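PDB 3LFT: uncharacterized protein from Streptococcus pneumoniae, which probably serves as the substrate-binding component of an ABC transporter, and holds a molecule of L-tryptophan in the cleft between its lobes. Local coordinates for residues A[14-17]-A[18-21]; A[93-97]-A[98-102]; A[174-177]-A[178-182]; A[21-24]-A[25-29]. All blocks are in the same frame, centred on the assembly; numbering follows the deposited sequence. Where two conformers were deposited one is given.

Contact 1: A[14-17]-A[18-21]; sequences PSLD and LIYK. With TRP (tryptophan), chain C.
The tryptophan pocket is lined here by the first turns of helix 14-29, where Leu16 and Ile19 touch each other and, together with Ser15, reach the indole of the ligand. The three approach from the same side of the ring but meet different parts of it. Leu16 stands over the five-membered ring, with CD2 3.6 Å from ligand CG and almost straight above that atom. Ile19 comes in at the corner of the same ring, its CD1 3.6 Å from ligand CD1. Ser15 meets the edge of the six-membered ring, CB and OG both 3.4 Å from ligand CZ2, with CB just outside the ring's outline. The methyls of Leu16 and Ile19 also pack together, CD2 to CD1 at 4.1 Å, and form a continuous apolar patch. Ile19 owes its reach to an extended chain (chi2 168°), which carries CD1 past the carbonyl O of Ser15.

The helix belongs to the beta-alpha-beta unit of strand 3-9, helix 14-29 and strand 37-43, and its N-terminal end points into the cleft of a periplasmic-binding-protein fold. Regular alpha-helical bonds hold the patch in place: Ile19 N donates to Ser15 O at 3.0 Å and Tyr20 N to Leu16 O at 2.9 Å. Tyr20, with CG anti to the backbone N (chi1 -177°), leaves the ligand side and stacks on Phe41, while Asp17 OD1 is bound by Gln9. The polar grip on the ligand comes from other parts of the chain, among them Thr71, Asp115 and Gln236.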
ATOM      1  N   PRO A  14      -8.904   4.432  -2.311  1.00  5.28           N
ATOM      2  CA  PRO A  14      -9.447   3.517  -3.340  1.00  5.59           C
ATOM      3  C   PRO A  14      -8.687   2.220  -3.517  1.00  5.85           C
ATOM      4  O   PRO A  14      -9.289   1.187  -3.821  1.00  5.85           O
ATOM      5  CB  PRO A  14      -9.395   4.345  -4.626  1.00  6.35           C
ATOM      6  CG  PRO A  14      -9.533   5.772  -4.140  1.00  6.29           C
ATOM      7  CD  PRO A  14      -8.811   5.822  -2.802  1.00  5.51           C
ATOM      8  N   SER A  15      -7.378   2.250  -3.293  1.00  5.13           N
ATOM      9  CA  SER A  15      -6.592   1.013  -3.400  1.00  4.53           C
ATOM     10  C   SER A  15      -7.055  -0.048  -2.405  1.00  5.17           C
ATOM     11  O   SER A  15      -7.212  -1.216  -2.757  1.00  5.29           O
ATOM     12  CB  SER A  15      -5.105   1.292  -3.207  1.00  4.98           C
ATOM     13  OG  SER A  15      -4.617   2.226  -4.158  1.00  4.43           O
ATOM     14  N   LEU A  16      -7.314   0.360  -1.166  1.00  4.54           N
ATOM     15  CA  LEU A  16      -7.779  -0.610  -0.177  1.00  5.14           C
ATOM     16  C   LEU A  16      -9.163  -1.142  -0.513  1.00  5.19           C
ATOM     17  O   LEU A  16      -9.436  -2.328  -0.290  1.00  5.78           O
ATOM     18  CB  LEU A  16      -7.729  -0.074   1.259  1.00  5.08           C
ATOM     19  CG  LEU A  16      -6.376   0.449   1.765  1.00  5.46           C
ATOM     20  CD1 LEU A  16      -6.431   0.662   3.270  1.00  6.24           C
ATOM     21  CD2 LEU A  16      -5.183  -0.446   1.422  1.00  6.30           C
ATOM     22  N   ASP A  17     -10.035  -0.289  -1.031  1.00  5.57           N
ATOM     23  CA  ASP A  17     -11.354  -0.748  -1.463  1.00  5.40           C
ATOM     24  C   ASP A  17     -11.239  -1.823  -2.547  1.00  5.53           C
ATOM     25  O   ASP A  17     -11.974  -2.810  -2.527  1.00  5.46           O
ATOM     26  CB  ASP A  17     -12.182   0.415  -2.003  1.00  5.98           C
ATOM     27  CG  ASP A  17     -12.543   1.445  -0.951  1.00  7.91           C
ATOM     28  OD1 ASP A  17     -12.601   1.142   0.250  1.00  9.04           O
ATOM     29  OD2 ASP A  17     -12.884   2.571  -1.367  1.00  9.35           O
ATOM     30  N   LEU A  18     -10.300  -1.649  -3.477  1.00  5.48           N
ATOM     31  CA  LEU A  18     -10.089  -2.620  -4.550  1.00  5.46           C
ATOM     32  C   LEU A  18      -9.485  -3.932  -4.023  1.00  5.45           C
ATOM     33  O   LEU A  18      -9.885  -5.021  -4.471  1.00  5.52           O
ATOM     34  CB  LEU A  18      -9.248  -2.006  -5.674  1.00  5.89           C
ATOM     35  CG  LEU A  18      -9.058  -2.827  -6.945  1.00  6.57           C
ATOM     36  CD1 LEU A  18     -10.358  -3.380  -7.547  1.00  7.13           C
ATOM     37  CD2 LEU A  18      -8.327  -1.958  -7.961  1.00  7.74           C
ATOM     38  N   ILE A  19      -8.565  -3.840  -3.065  1.00  5.29           N
ATOM     39  CA  ILE A  19      -8.079  -5.033  -2.385  1.00  5.38           C
ATOM     40  C   ILE A  19      -9.239  -5.796  -1.735  1.00  5.82           C
ATOM     41  O   ILE A  19      -9.335  -7.025  -1.884  1.00  6.17           O
ATOM     42  CB  ILE A  19      -6.983  -4.678  -1.367  1.00  5.02           C
ATOM     43  CG1 ILE A  19      -5.751  -4.171  -2.126  1.00  6.39           C
ATOM     44  CG2 ILE A  19      -6.644  -5.884  -0.478  1.00  6.94           C
ATOM     45  CD1 ILE A  19      -4.747  -3.521  -1.201  1.00  6.79           C
ATOM     46  N   TYR A  20     -10.131  -5.089  -1.041  1.00  5.52           N
ATOM     47  CA  TYR A  20     -11.249  -5.768  -0.414  1.00  5.80           C
ATOM     48  C   TYR A  20     -12.162  -6.436  -1.455  1.00  5.53           C
ATOM     49  O   TYR A  20     -12.637  -7.559  -1.237  1.00  5.13           O
ATOM     50  CB  TYR A  20     -12.026  -4.838   0.539  1.00  6.38           C
ATOM     51  CG  TYR A  20     -13.161  -5.532   1.272  1.00  6.51           C
ATOM     52  CD1 TYR A  20     -14.450  -4.993   1.268  1.00  8.94           C
ATOM     53  CD2 TYR A  20     -12.946  -6.736   1.936  1.00  7.82           C
ATOM     54  CE1 TYR A  20     -15.490  -5.637   1.948  1.00 10.05           C
ATOM     55  CE2 TYR A  20     -13.985  -7.387   2.595  1.00  9.33           C
ATOM     56  CZ  TYR A  20     -15.230  -6.833   2.590  1.00 10.34           C
ATOM     57  OH  TYR A  20     -16.249  -7.488   3.256  1.00 11.47           O
ATOM     58  N   LYS A  21     -12.409  -5.767  -2.583  1.00  5.63           N
ATOM     59  CA  LYS A  21     -13.173  -6.369  -3.675  0.50  5.61           C
ATOM     60  C   LYS A  21     -12.489  -7.665  -4.110  1.00  4.95           C
ATOM     61  O   LYS A  21     -13.144  -8.703  -4.296  1.00  4.97           O
ATOM     62  CB  LYS A  21     -13.301  -5.384  -4.846  0.50  6.54           C
ATOM     63  CG  LYS A  21     -13.571  -6.016  -6.215  0.50  9.50           C
ATOM     64  CD  LYS A  21     -15.029  -6.394  -6.416  0.50 12.42           C
ATOM     65  CE  LYS A  21     -15.222  -7.023  -7.786  0.50 12.15           C
ATOM     66  NZ  LYS A  21     -14.120  -6.649  -8.724  0.50 11.63           N
TER
HETATM   67  N   TRP C   1       0.832  -1.927   1.581  1.00  8.29           N
HETATM   68  CA  TRP C   1       0.240  -0.871   2.454  1.00  8.97           C
HETATM   69  C   TRP C   1       0.587  -1.137   3.883  1.00  8.94           C
HETATM   70  O   TRP C   1      -0.084  -0.634   4.789  1.00  8.77           O
HETATM   71  CB  TRP C   1      -1.280  -0.811   2.238  1.00  8.71           C
HETATM   72  CG  TRP C   1      -1.624  -0.463   0.811  1.00  7.83           C
HETATM   73  CD1 TRP C   1      -2.013  -1.331  -0.209  1.00  8.47           C
HETATM   74  CD2 TRP C   1      -1.577   0.876   0.213  1.00  8.23           C
HETATM   75  NE1 TRP C   1      -2.213  -0.619  -1.368  1.00  8.55           N
HETATM   76  CE2 TRP C   1      -1.957   0.677  -1.188  1.00  8.59           C
HETATM   77  CE3 TRP C   1      -1.235   2.110   0.715  1.00  8.21           C
HETATM   78  CZ2 TRP C   1      -1.990   1.784  -2.017  1.00  8.72           C
HETATM   79  CZ3 TRP C   1      -1.273   3.201  -0.148  1.00  9.20           C
HETATM   80  CH2 TRP C   1      -1.654   3.023  -1.493  1.00  8.94           C
HETATM   81  OXT TRP C   1       1.553  -1.867   4.145  1.00  8.45           O

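Contact 2: A[93-97]-A[98-102]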
ATOM      1  N   ASP A  93       5.879  -4.531   4.422  1.00  4.83           N
ATOM      2  CA  ASP A  93       7.085  -5.061   5.080  1.00  4.87           C
ATOM      3  C   ASP A  93       6.706  -5.823   6.351  1.00  4.84           C
ATOM      4  O   ASP A  93       6.788  -5.281   7.453  1.00  5.07           O
ATOM      5  CB  ASP A  93       8.061  -3.925   5.411  1.00  5.57           C
ATOM      6  CG  ASP A  93       9.296  -4.399   6.159  1.00  5.81           C
ATOM      7  OD1 ASP A  93       9.567  -5.616   6.208  1.00  7.20           O
ATOM      8  OD2 ASP A  93       9.997  -3.535   6.707  1.00  9.31           O
ATOM      9  N   PRO A  94       6.306  -7.094   6.216  1.00  5.36           N
ATOM     10  CA  PRO A  94       5.828  -7.862   7.372  1.00  5.70           C
ATOM     11  C   PRO A  94       6.895  -8.049   8.452  1.00  5.62           C
ATOM     12  O   PRO A  94       6.549  -8.036   9.626  1.00  6.07           O
ATOM     13  CB  PRO A  94       5.420  -9.209   6.771  1.00  6.08           C
ATOM     14  CG  PRO A  94       5.302  -9.005   5.335  1.00  9.04           C
ATOM     15  CD  PRO A  94       6.044  -7.762   4.931  1.00  5.44           C
ATOM     16  N   ILE A  95       8.159  -8.194   8.072  1.00  5.95           N
ATOM     17  CA  ILE A  95       9.202  -8.396   9.074  1.00  5.91           C
ATOM     18  C   ILE A  95       9.434  -7.109   9.864  1.00  6.27           C
ATOM     19  O   ILE A  95       9.470  -7.112  11.097  1.00  5.96           O
ATOM     20  CB  ILE A  95      10.507  -8.903   8.429  1.00  6.14           C
ATOM     21  CG1 ILE A  95      10.272 -10.272   7.777  1.00  6.03           C
ATOM     22  CG2 ILE A  95      11.641  -8.977   9.455  1.00  6.17           C
ATOM     23  CD1 ILE A  95      11.421 -10.721   6.864  1.00  8.41           C
ATOM     24  N   GLY A  96       9.579  -5.996   9.146  1.00  5.83           N
ATOM     25  CA  GLY A  96       9.762  -4.700   9.796  1.00  6.63           C
ATOM     26  C   GLY A  96       8.552  -4.257  10.598  1.00  6.23           C
ATOM     27  O   GLY A  96       8.699  -3.485  11.560  1.00  8.08           O
ATOM     28  N   ALA A  97       7.369  -4.748  10.234  1.00  6.54           N
ATOM     29  CA  ALA A  97       6.160  -4.451  10.995  1.00  6.38           C
ATOM     30  C   ALA A  97       6.052  -5.312  12.248  1.00  6.23           C
ATOM     31  O   ALA A  97       5.127  -5.144  13.032  1.00  5.59           O
ATOM     32  CB  ALA A  97       4.923  -4.646  10.103  1.00  7.51           C
ATOM     33  N   ASN A  98       7.029  -6.200  12.461  1.00  5.63           N
ATOM     34  CA  ASN A  98       7.039  -7.149  13.588  1.00  6.34           C
ATOM     35  C   ASN A  98       5.831  -8.093  13.551  1.00  6.23           C
ATOM     36  O   ASN A  98       5.328  -8.504  14.600  1.00  8.90           O
ATOM     37  CB  ASN A  98       7.117  -6.401  14.938  1.00  5.79           C
ATOM     38  CG  ASN A  98       7.733  -7.238  16.047  1.00  6.30           C
ATOM     39  OD1 ASN A  98       7.424  -7.056  17.240  1.00  9.39           O
ATOM     40  ND2 ASN A  98       8.646  -8.101  15.683  1.00  5.94           N
ATOM     41  N   LEU A  99       5.380  -8.430  12.339  1.00  6.10           N
ATOM     42  CA  LEU A  99       4.221  -9.303  12.144  1.00  6.43           C
ATOM     43  C   LEU A  99       4.594 -10.764  11.922  1.00  6.31           C
ATOM     44  O   LEU A  99       3.835 -11.668  12.303  1.00  6.67           O
ATOM     45  CB  LEU A  99       3.353  -8.799  10.976  1.00  6.34           C
ATOM     46  CG  LEU A  99       2.517  -7.555  11.307  1.00  4.69           C
ATOM     47  CD1 LEU A  99       1.966  -6.907  10.038  1.00  7.50           C
ATOM     48  CD2 LEU A  99       1.375  -7.904  12.245  1.00  4.96           C
ATOM     49  N   VAL A 100       5.748 -10.989  11.302  1.00  6.80           N
ATOM     50  CA  VAL A 100       6.261 -12.338  11.042  1.00  6.78           C
ATOM     51  C   VAL A 100       7.740 -12.349  11.357  1.00  6.92           C
ATOM     52  O   VAL A 100       8.391 -11.302  11.288  1.00  8.42           O
ATOM     53  CB  VAL A 100       6.049 -12.771   9.574  1.00  5.91           C
ATOM     54  CG1 VAL A 100       4.570 -12.622   9.166  1.00  7.21           C
ATOM     55  CG2 VAL A 100       6.933 -11.958   8.609  1.00  6.70           C
ATOM     56  N   LYS A 101       8.270 -13.517  11.716  1.00  6.07           N
ATOM     57  CA  LYS A 101       9.713 -13.643  11.962  1.00  6.27           C
ATOM     58  C   LYS A 101      10.523 -13.604  10.661  1.00  5.75           C
ATOM     59  O   LYS A 101      11.570 -12.951  10.582  1.00  6.60           O
ATOM     60  CB  LYS A 101      10.038 -14.914  12.745  1.00  6.84           C
ATOM     61  CG  LYS A 101      11.506 -15.018  13.111  1.00  9.78           C
ATOM     62  CD  LYS A 101      11.758 -16.078  14.148  1.00 13.87           C
ATOM     63  CE  LYS A 101      13.243 -16.187  14.413  1.00 15.33           C
ATOM     64  NZ  LYS A 101      13.795 -14.926  14.985  1.00 18.24           N
ATOM     65  N   ASP A 102      10.049 -14.345   9.659  1.00  5.95           N
ATOM     66  CA  ASP A 102      10.611 -14.293   8.309  1.00  5.68           C
ATOM     67  C   ASP A 102       9.502 -14.685   7.332  1.00  5.67           C
ATOM     68  O   ASP A 102       8.384 -15.059   7.750  1.00  5.52           O
ATOM     69  CB  ASP A 102      11.919 -15.094   8.131  1.00  6.55           C
ATOM     70  CG  ASP A 102      11.742 -16.589   8.278  1.00  6.12           C
ATOM     71  OD1 ASP A 102      10.863 -17.183   7.633  1.00  7.75           O
ATOM     72  OD2 ASP A 102      12.548 -17.206   9.009  1.00 11.52           O
TER
HETATM   73  O   HOH W   1      10.589  -9.030  13.049  1.00 12.53           O
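Val100 has chi1 -54°, which places CG2 between its own backbone N and carbonyl carbon and turns that methyl toward Pro94 and Ile95. It touches Pro94 CB at 3.6 Å and Ile95 CG1 at 3.8 Å, the isoleucine and valine side chains crossing at about a right angle. Asn98, with phi at +61°, reverses the chain. Two backbone bonds then define a Schellman motif at the end of a short helix-like turn, in which Ala97 N donates to Asp93 O: Leu99 N donates to Pro94 O at 3.0 Å, nearly along the C=O axis, and Asn98 N donates to Ile95 O at 2.9 Å, from well above the carbonyl plane. A weak third bond runs from Val100 N to Pro94 O. At the start, Asp93 OD1 accepts from Gly96 N at 3.0 Å in an Asx motif. Leu99 CD1 rests on Ala97 CB at 3.7 Å; Leu99 also packs on helix 71-80 and, with Pro94 and Val100, on Met88 of strand 86-89. A water donates to Ile95 O and weakly accepts from Asn98 ND2. The chemistry thus divides in two: backbone bonds fix the loop's reversal, whereas its hydrocarbon groups join it to the sheet and helix behind.

Contact 3: A[174-177]-A[178-182]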
ATOM      1  N   ASN A 174      -3.256  16.037   8.482  1.00  6.26           N
ATOM      2  CA  ASN A 174      -3.387  17.472   8.764  1.00  7.86           C
ATOM      3  C   ASN A 174      -2.225  18.328   8.269  1.00  7.65           C
ATOM      4  O   ASN A 174      -2.418  19.495   7.918  1.00  8.41           O
ATOM      5  CB  ASN A 174      -3.631  17.701  10.262  1.00  7.96           C
ATOM      6  CG  ASN A 174      -4.900  17.022  10.758  1.00 10.93           C
ATOM      7  OD1 ASN A 174      -4.860  16.194  11.670  1.00 16.51           O
ATOM      8  ND2 ASN A 174      -6.030  17.356  10.143  1.00 14.42           N
ATOM      9  N   GLU A 175      -1.027  17.747   8.240  1.00  6.44           N
ATOM     10  CA  GLU A 175       0.187  18.480   7.908  1.00  6.09           C
ATOM     11  C   GLU A 175       0.534  18.396   6.419  1.00  6.11           C
ATOM     12  O   GLU A 175       1.541  18.955   5.995  1.00  6.68           O
ATOM     13  CB  GLU A 175       1.369  17.981   8.768  1.00  5.99           C
ATOM     14  CG  GLU A 175       1.245  18.246  10.279  1.00  6.62           C
ATOM     15  CD  GLU A 175       0.298  17.285  10.997  1.00  8.01           C
ATOM     16  OE1 GLU A 175       0.031  16.187  10.476  1.00  9.21           O
ATOM     17  OE2 GLU A 175      -0.177  17.624  12.099  1.00  9.87           O
ATOM     18  N   ILE A 176      -0.307  17.733   5.625  1.00  5.95           N
ATOM     19  CA  ILE A 176       0.028  17.518   4.203  1.00  6.13           C
ATOM     20  C   ILE A 176       0.148  18.825   3.417  1.00  6.00           C
ATOM     21  O   ILE A 176       1.175  19.056   2.766  1.00  5.95           O
ATOM     22  CB  ILE A 176      -0.958  16.569   3.483  1.00  5.62           C
ATOM     23  CG1 ILE A 176      -0.788  15.135   4.007  1.00  7.55           C
ATOM     24  CG2 ILE A 176      -0.703  16.601   1.944  1.00  7.09           C
ATOM     25  CD1 ILE A 176      -1.850  14.155   3.509  1.00  8.65           C
ATOM     26  N   ALA A 177      -0.879  19.672   3.476  1.00  6.43           N
ATOM     27  CA  ALA A 177      -0.911  20.867   2.634  1.00  6.04           C
ATOM     28  C   ALA A 177       0.295  21.772   2.880  1.00  6.10           C
ATOM     29  O   ALA A 177       0.964  22.192   1.925  1.00  5.60           O
ATOM     30  CB  ALA A 177      -2.220  21.639   2.824  1.00  6.08           C
ATOM     31  N   SER A 178       0.584  22.053   4.150  1.00  6.25           N
ATOM     32  CA  SER A 178       1.687  22.942   4.498  1.00  6.52           C
ATOM     33  C   SER A 178       3.041  22.309   4.159  1.00  6.20           C
ATOM     34  O   SER A 178       3.963  22.998   3.738  1.00  6.57           O
ATOM     35  CB  SER A 178       1.623  23.356   5.976  1.00  6.83           C
ATOM     36  OG  SER A 178       1.738  22.222   6.819  1.00  9.34           O
ATOM     37  N   THR A 179       3.139  20.988   4.304  1.00  6.01           N
ATOM     38  CA  THR A 179       4.377  20.292   3.984  1.00  6.06           C
ATOM     39  C   THR A 179       4.629  20.325   2.485  1.00  5.59           C
ATOM     40  O   THR A 179       5.759  20.546   2.049  1.00  6.00           O
ATOM     41  CB  THR A 179       4.383  18.846   4.519  1.00  5.78           C
ATOM     42  OG1 THR A 179       4.311  18.886   5.952  1.00  6.22           O
ATOM     43  CG2 THR A 179       5.643  18.123   4.126  1.00  8.59           C
ATOM     44  N   VAL A 180       3.577  20.118   1.697  1.00  4.69           N
ATOM     45  CA  VAL A 180       3.735  20.198   0.245  1.00  5.16           C
ATOM     46  C   VAL A 180       4.245  21.583  -0.154  1.00  5.10           C
ATOM     47  O   VAL A 180       5.158  21.700  -0.990  1.00  5.10           O
ATOM     48  CB  VAL A 180       2.452  19.810  -0.532  1.00  5.06           C
ATOM     49  CG1 VAL A 180       2.588  20.133  -2.037  1.00  6.90           C
ATOM     50  CG2 VAL A 180       2.154  18.338  -0.346  1.00  5.52           C
ATOM     51  N   THR A 181       3.678  22.624   0.451  1.00  5.18           N
ATOM     52  CA  THR A 181       4.086  23.982   0.119  1.00  6.03           C
ATOM     53  C   THR A 181       5.576  24.200   0.397  1.00  5.87           C
ATOM     54  O   THR A 181       6.301  24.740  -0.452  1.00  6.22           O
ATOM     55  CB  THR A 181       3.219  24.996   0.862  1.00  5.78           C
ATOM     56  OG1 THR A 181       1.869  24.882   0.397  1.00  7.19           O
ATOM     57  CG2 THR A 181       3.703  26.414   0.615  1.00  7.39           C
ATOM     58  N   VAL A 182       6.036  23.751   1.561  1.00  5.89           N
ATOM     59  CA  VAL A 182       7.447  23.854   1.924  1.00  6.09           C
ATOM     60  C   VAL A 182       8.348  23.038   0.983  1.00  5.75           C
ATOM     61  O   VAL A 182       9.329  23.545   0.432  1.00  6.12           O
ATOM     62  CB  VAL A 182       7.688  23.423   3.406  1.00  6.41           C
ATOM     63  CG1 VAL A 182       9.185  23.337   3.718  1.00  7.26           C
ATOM     64  CG2 VAL A 182       6.966  24.355   4.363  1.00  8.38           C
TER
HETATM   65  O   HOH W   2      -1.210  21.470   6.511  1.00  9.74           O
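Glu175 O is gripped twice by Thr179, whose OG1 and backbone N reach it from opposite faces of the carbonyl plane. The hydroxyl bond is the shorter, with Thr179 OG1 donating to Glu175 O at 2.8 Å, while Thr179 N donates to the same oxygen at 3.1 Å. The side chain can bend back this way because its OG1 lies beside the backbone N (chi1 -63°), tucked against the preceding turn. Ser178 OG, 3.4 Å from Glu175 O, adds at most a weak and unsettled third interaction. A carbonyl beside the first turn of helix 176-183 is therefore bound by main chain and side chain together, which should hold the rotation of the threonine firmly. One step earlier the direct bond is replaced by water: a solvent molecule donates to Asn174 O at 2.7 Å and accepts from Ser178 N at 3.0 Å.

Helix 176-183 links strand 164-170 to strand 189-192 in the parallel sheet of the second lobe, a beta-alpha-beta connection that passes over strand 135-141. Thr179 and Val180 accordingly both touch Leu139 of that strand. On the buried flank, Ile176 and Val180 lie side by side and point the same way, CG2 to CG2 at 4.1 Å, with Val180 CG2 also 3.3 Å from Ile176 O. Ile176 packs further on Thr204 and Val205 of helix 202-208. Val180 N donates to Ile176 O at 2.8 Å. Glu175 bends at chi2 (77°), and its OE1 is bound by Ser172 OG, in the turn just ahead of the helix.

Contact 4: A[21-24]-A[25-29]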
ATOM      1  N   LYS A  21     -12.409  -5.767  -2.583  1.00  5.63           N
ATOM      2  CA  LYS A  21     -13.173  -6.369  -3.675  0.50  5.61           C
ATOM      3  C   LYS A  21     -12.489  -7.665  -4.110  1.00  4.95           C
ATOM      4  O   LYS A  21     -13.144  -8.703  -4.296  1.00  4.97           O
ATOM      5  CB  LYS A  21     -13.301  -5.384  -4.846  0.50  6.54           C
ATOM      6  CG  LYS A  21     -13.571  -6.016  -6.215  0.50  9.50           C
ATOM      7  CD  LYS A  21     -15.029  -6.394  -6.416  0.50 12.42           C
ATOM      8  CE  LYS A  21     -15.222  -7.023  -7.786  0.50 12.15           C
ATOM      9  NZ  LYS A  21     -14.120  -6.649  -8.724  0.50 11.63           N
ATOM     10  N   GLY A  22     -11.161  -7.610  -4.275  1.00  4.76           N
ATOM     11  CA  GLY A  22     -10.370  -8.802  -4.621  1.00  5.07           C
ATOM     12  C   GLY A  22     -10.501  -9.922  -3.603  1.00  4.33           C
ATOM     13  O   GLY A  22     -10.644 -11.085  -3.974  1.00  4.65           O
ATOM     14  N   ILE A  23     -10.485  -9.579  -2.313  1.00  4.55           N
ATOM     15  CA  ILE A  23     -10.693 -10.581  -1.263  1.00  4.66           C
ATOM     16  C   ILE A  23     -12.019 -11.303  -1.471  1.00  4.95           C
ATOM     17  O   ILE A  23     -12.077 -12.541  -1.447  1.00  4.93           O
ATOM     18  CB  ILE A  23     -10.613  -9.943   0.149  1.00  4.71           C
ATOM     19  CG1 ILE A  23      -9.171  -9.533   0.477  1.00  5.77           C
ATOM     20  CG2 ILE A  23     -11.207 -10.900   1.228  1.00  5.75           C
ATOM     21  CD1 ILE A  23      -9.049  -8.628   1.700  1.00  7.01           C
ATOM     22  N   GLN A  24     -13.081 -10.521  -1.652  1.00  4.85           N
ATOM     23  CA  GLN A  24     -14.403 -11.090  -1.866  1.00  5.72           C
ATOM     24  C   GLN A  24     -14.439 -11.954  -3.119  1.00  5.52           C
ATOM     25  O   GLN A  24     -15.050 -13.019  -3.095  1.00  6.05           O
ATOM     26  CB  GLN A  24     -15.436  -9.978  -1.976  1.00  4.86           C
ATOM     27  CG  GLN A  24     -15.649  -9.211  -0.680  1.00  6.29           C
ATOM     28  CD  GLN A  24     -16.540  -8.003  -0.868  1.00  7.22           C
ATOM     29  OE1 GLN A  24     -17.668  -7.954  -0.362  1.00  9.50           O
ATOM     30  NE2 GLN A  24     -16.039  -7.006  -1.587  1.00 10.38           N
ATOM     31  N   ASP A  25     -13.776 -11.517  -4.190  1.00  5.51           N
ATOM     32  CA  ASP A  25     -13.769 -12.302  -5.425  1.00  5.12           C
ATOM     33  C   ASP A  25     -13.032 -13.609  -5.195  1.00  5.00           C
ATOM     34  O   ASP A  25     -13.471 -14.641  -5.692  1.00  6.40           O
ATOM     35  CB  ASP A  25     -13.099 -11.520  -6.550  1.00  4.99           C
ATOM     36  CG  ASP A  25     -13.916 -10.318  -7.002  1.00  4.82           C
ATOM     37  OD1 ASP A  25     -15.132 -10.221  -6.685  1.00  5.97           O
ATOM     38  OD2 ASP A  25     -13.324  -9.480  -7.716  1.00  5.90           O
ATOM     39  N   GLY A  26     -11.920 -13.576  -4.456  1.00  4.96           N
ATOM     40  CA  GLY A  26     -11.118 -14.796  -4.245  1.00  4.87           C
ATOM     41  C   GLY A  26     -11.856 -15.787  -3.371  1.00  5.75           C
ATOM     42  O   GLY A  26     -11.858 -16.985  -3.641  1.00  6.46           O
ATOM     43  N   LEU A  27     -12.502 -15.291  -2.315  1.00  5.81           N
ATOM     44  CA  LEU A  27     -13.397 -16.130  -1.501  1.00  5.79           C
ATOM     45  C   LEU A  27     -14.503 -16.772  -2.325  1.00  6.73           C
ATOM     46  O   LEU A  27     -14.760 -17.965  -2.210  1.00  6.19           O
ATOM     47  CB  LEU A  27     -14.046 -15.316  -0.383  1.00  6.09           C
ATOM     48  CG  LEU A  27     -13.102 -14.874   0.732  1.00  5.99           C
ATOM     49  CD1 LEU A  27     -13.788 -13.830   1.591  1.00  6.94           C
ATOM     50  CD2 LEU A  27     -12.687 -16.076   1.554  1.00  8.51           C
ATOM     51  N   ALA A  28     -15.168 -15.966  -3.147  1.00  6.33           N
ATOM     52  CA  ALA A  28     -16.295 -16.452  -3.930  1.00  6.37           C
ATOM     53  C   ALA A  28     -15.866 -17.535  -4.923  1.00  6.72           C
ATOM     54  O   ALA A  28     -16.586 -18.522  -5.129  1.00  6.47           O
ATOM     55  CB  ALA A  28     -16.964 -15.295  -4.635  1.00  7.42           C
ATOM     56  N   GLU A  29     -14.688 -17.377  -5.522  1.00  6.82           N
ATOM     57  CA  GLU A  29     -14.166 -18.355  -6.484  1.00  7.22           C
ATOM     58  C   GLU A  29     -13.996 -19.740  -5.844  1.00  6.85           C
ATOM     59  O   GLU A  29     -14.119 -20.765  -6.510  1.00  6.40           O
ATOM     60  CB  GLU A  29     -12.842 -17.831  -7.067  1.00  8.26           C
ATOM     61  CG  GLU A  29     -12.199 -18.676  -8.152  1.00 11.51           C
ATOM     62  CD  GLU A  29     -10.830 -18.139  -8.550  1.00 14.29           C
ATOM     63  OE1 GLU A  29     -10.039 -18.900  -9.137  1.00 16.31           O
ATOM     64  OE2 GLU A  29     -10.533 -16.960  -8.268  1.00 16.09           O
TER
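Residues 21-24 and 25-29 are successive turns of one alpha helix, joined by four i to i+4 bonds of ordinary length. Asp25 N donates to Lys21 O at 2.9 Å, and Gly26 N donates to Gly22 O at 2.8 Å. The straightest is Leu27 N to Ile23 O, with an N-H...O angle of 175°; Ala28 N to Gln24 O completes the set.

Lys21 and Asp25 cross obliquely beside His237 of helix 236-251. The lysine chain bends at chi2 (80°) and again near its end, which brings CE and NZ up beside the carboxylate oxygens, close to the plane of the group; CE is as near Asp25 OD2 (3.1 Å) as NZ is. The NZ contact is a weak salt bridge to be read with caution: Lys21 was deposited in two conformers, and the placement of OD2 is less certain. Gln24, extended beyond CG, turns its amide back along the helix, where NE2 donates weakly to Tyr20 O.

The inner side is apolar. Ile23 and Leu27 lie side by side, pointing the same way, with CG2 of Ile23 3.9 Å from CD1 of Leu27. Both rest on Ile247 of helix 236-251, and Leu27 reaches Val248 as well. Glu29 forms a salt bridge with Lys245 of that helix, so the two helices are joined by hydrocarbon packing and by charge. Past them the chain turns toward strand 37-43, with Tyr32 and Lys33 of the intervening loop lying against Leu27 and Ala28.

Overall arrangement
Contacts 1 and 4 are consecutive lengths of helix 14-29, sharing Lys21, with centres about 11 Å apart. The first faces the ligand with hydrocarbon; the second, farther from the cleft, combines a charged pair near the surface with packing on helix 236-251. Contact 2 belongs to the same lobe but is a loop between strands 86-89 and 110-115, closed by chain reversal instead of regular helical bonds. Contact 3 lies in the other lobe, its centre about 37 Å from that of contact 4, and there hydroxyls and a water supplement the helix start. All four are partly buried, with apolar flanks inward, and only contact 1 contributes pocket residues.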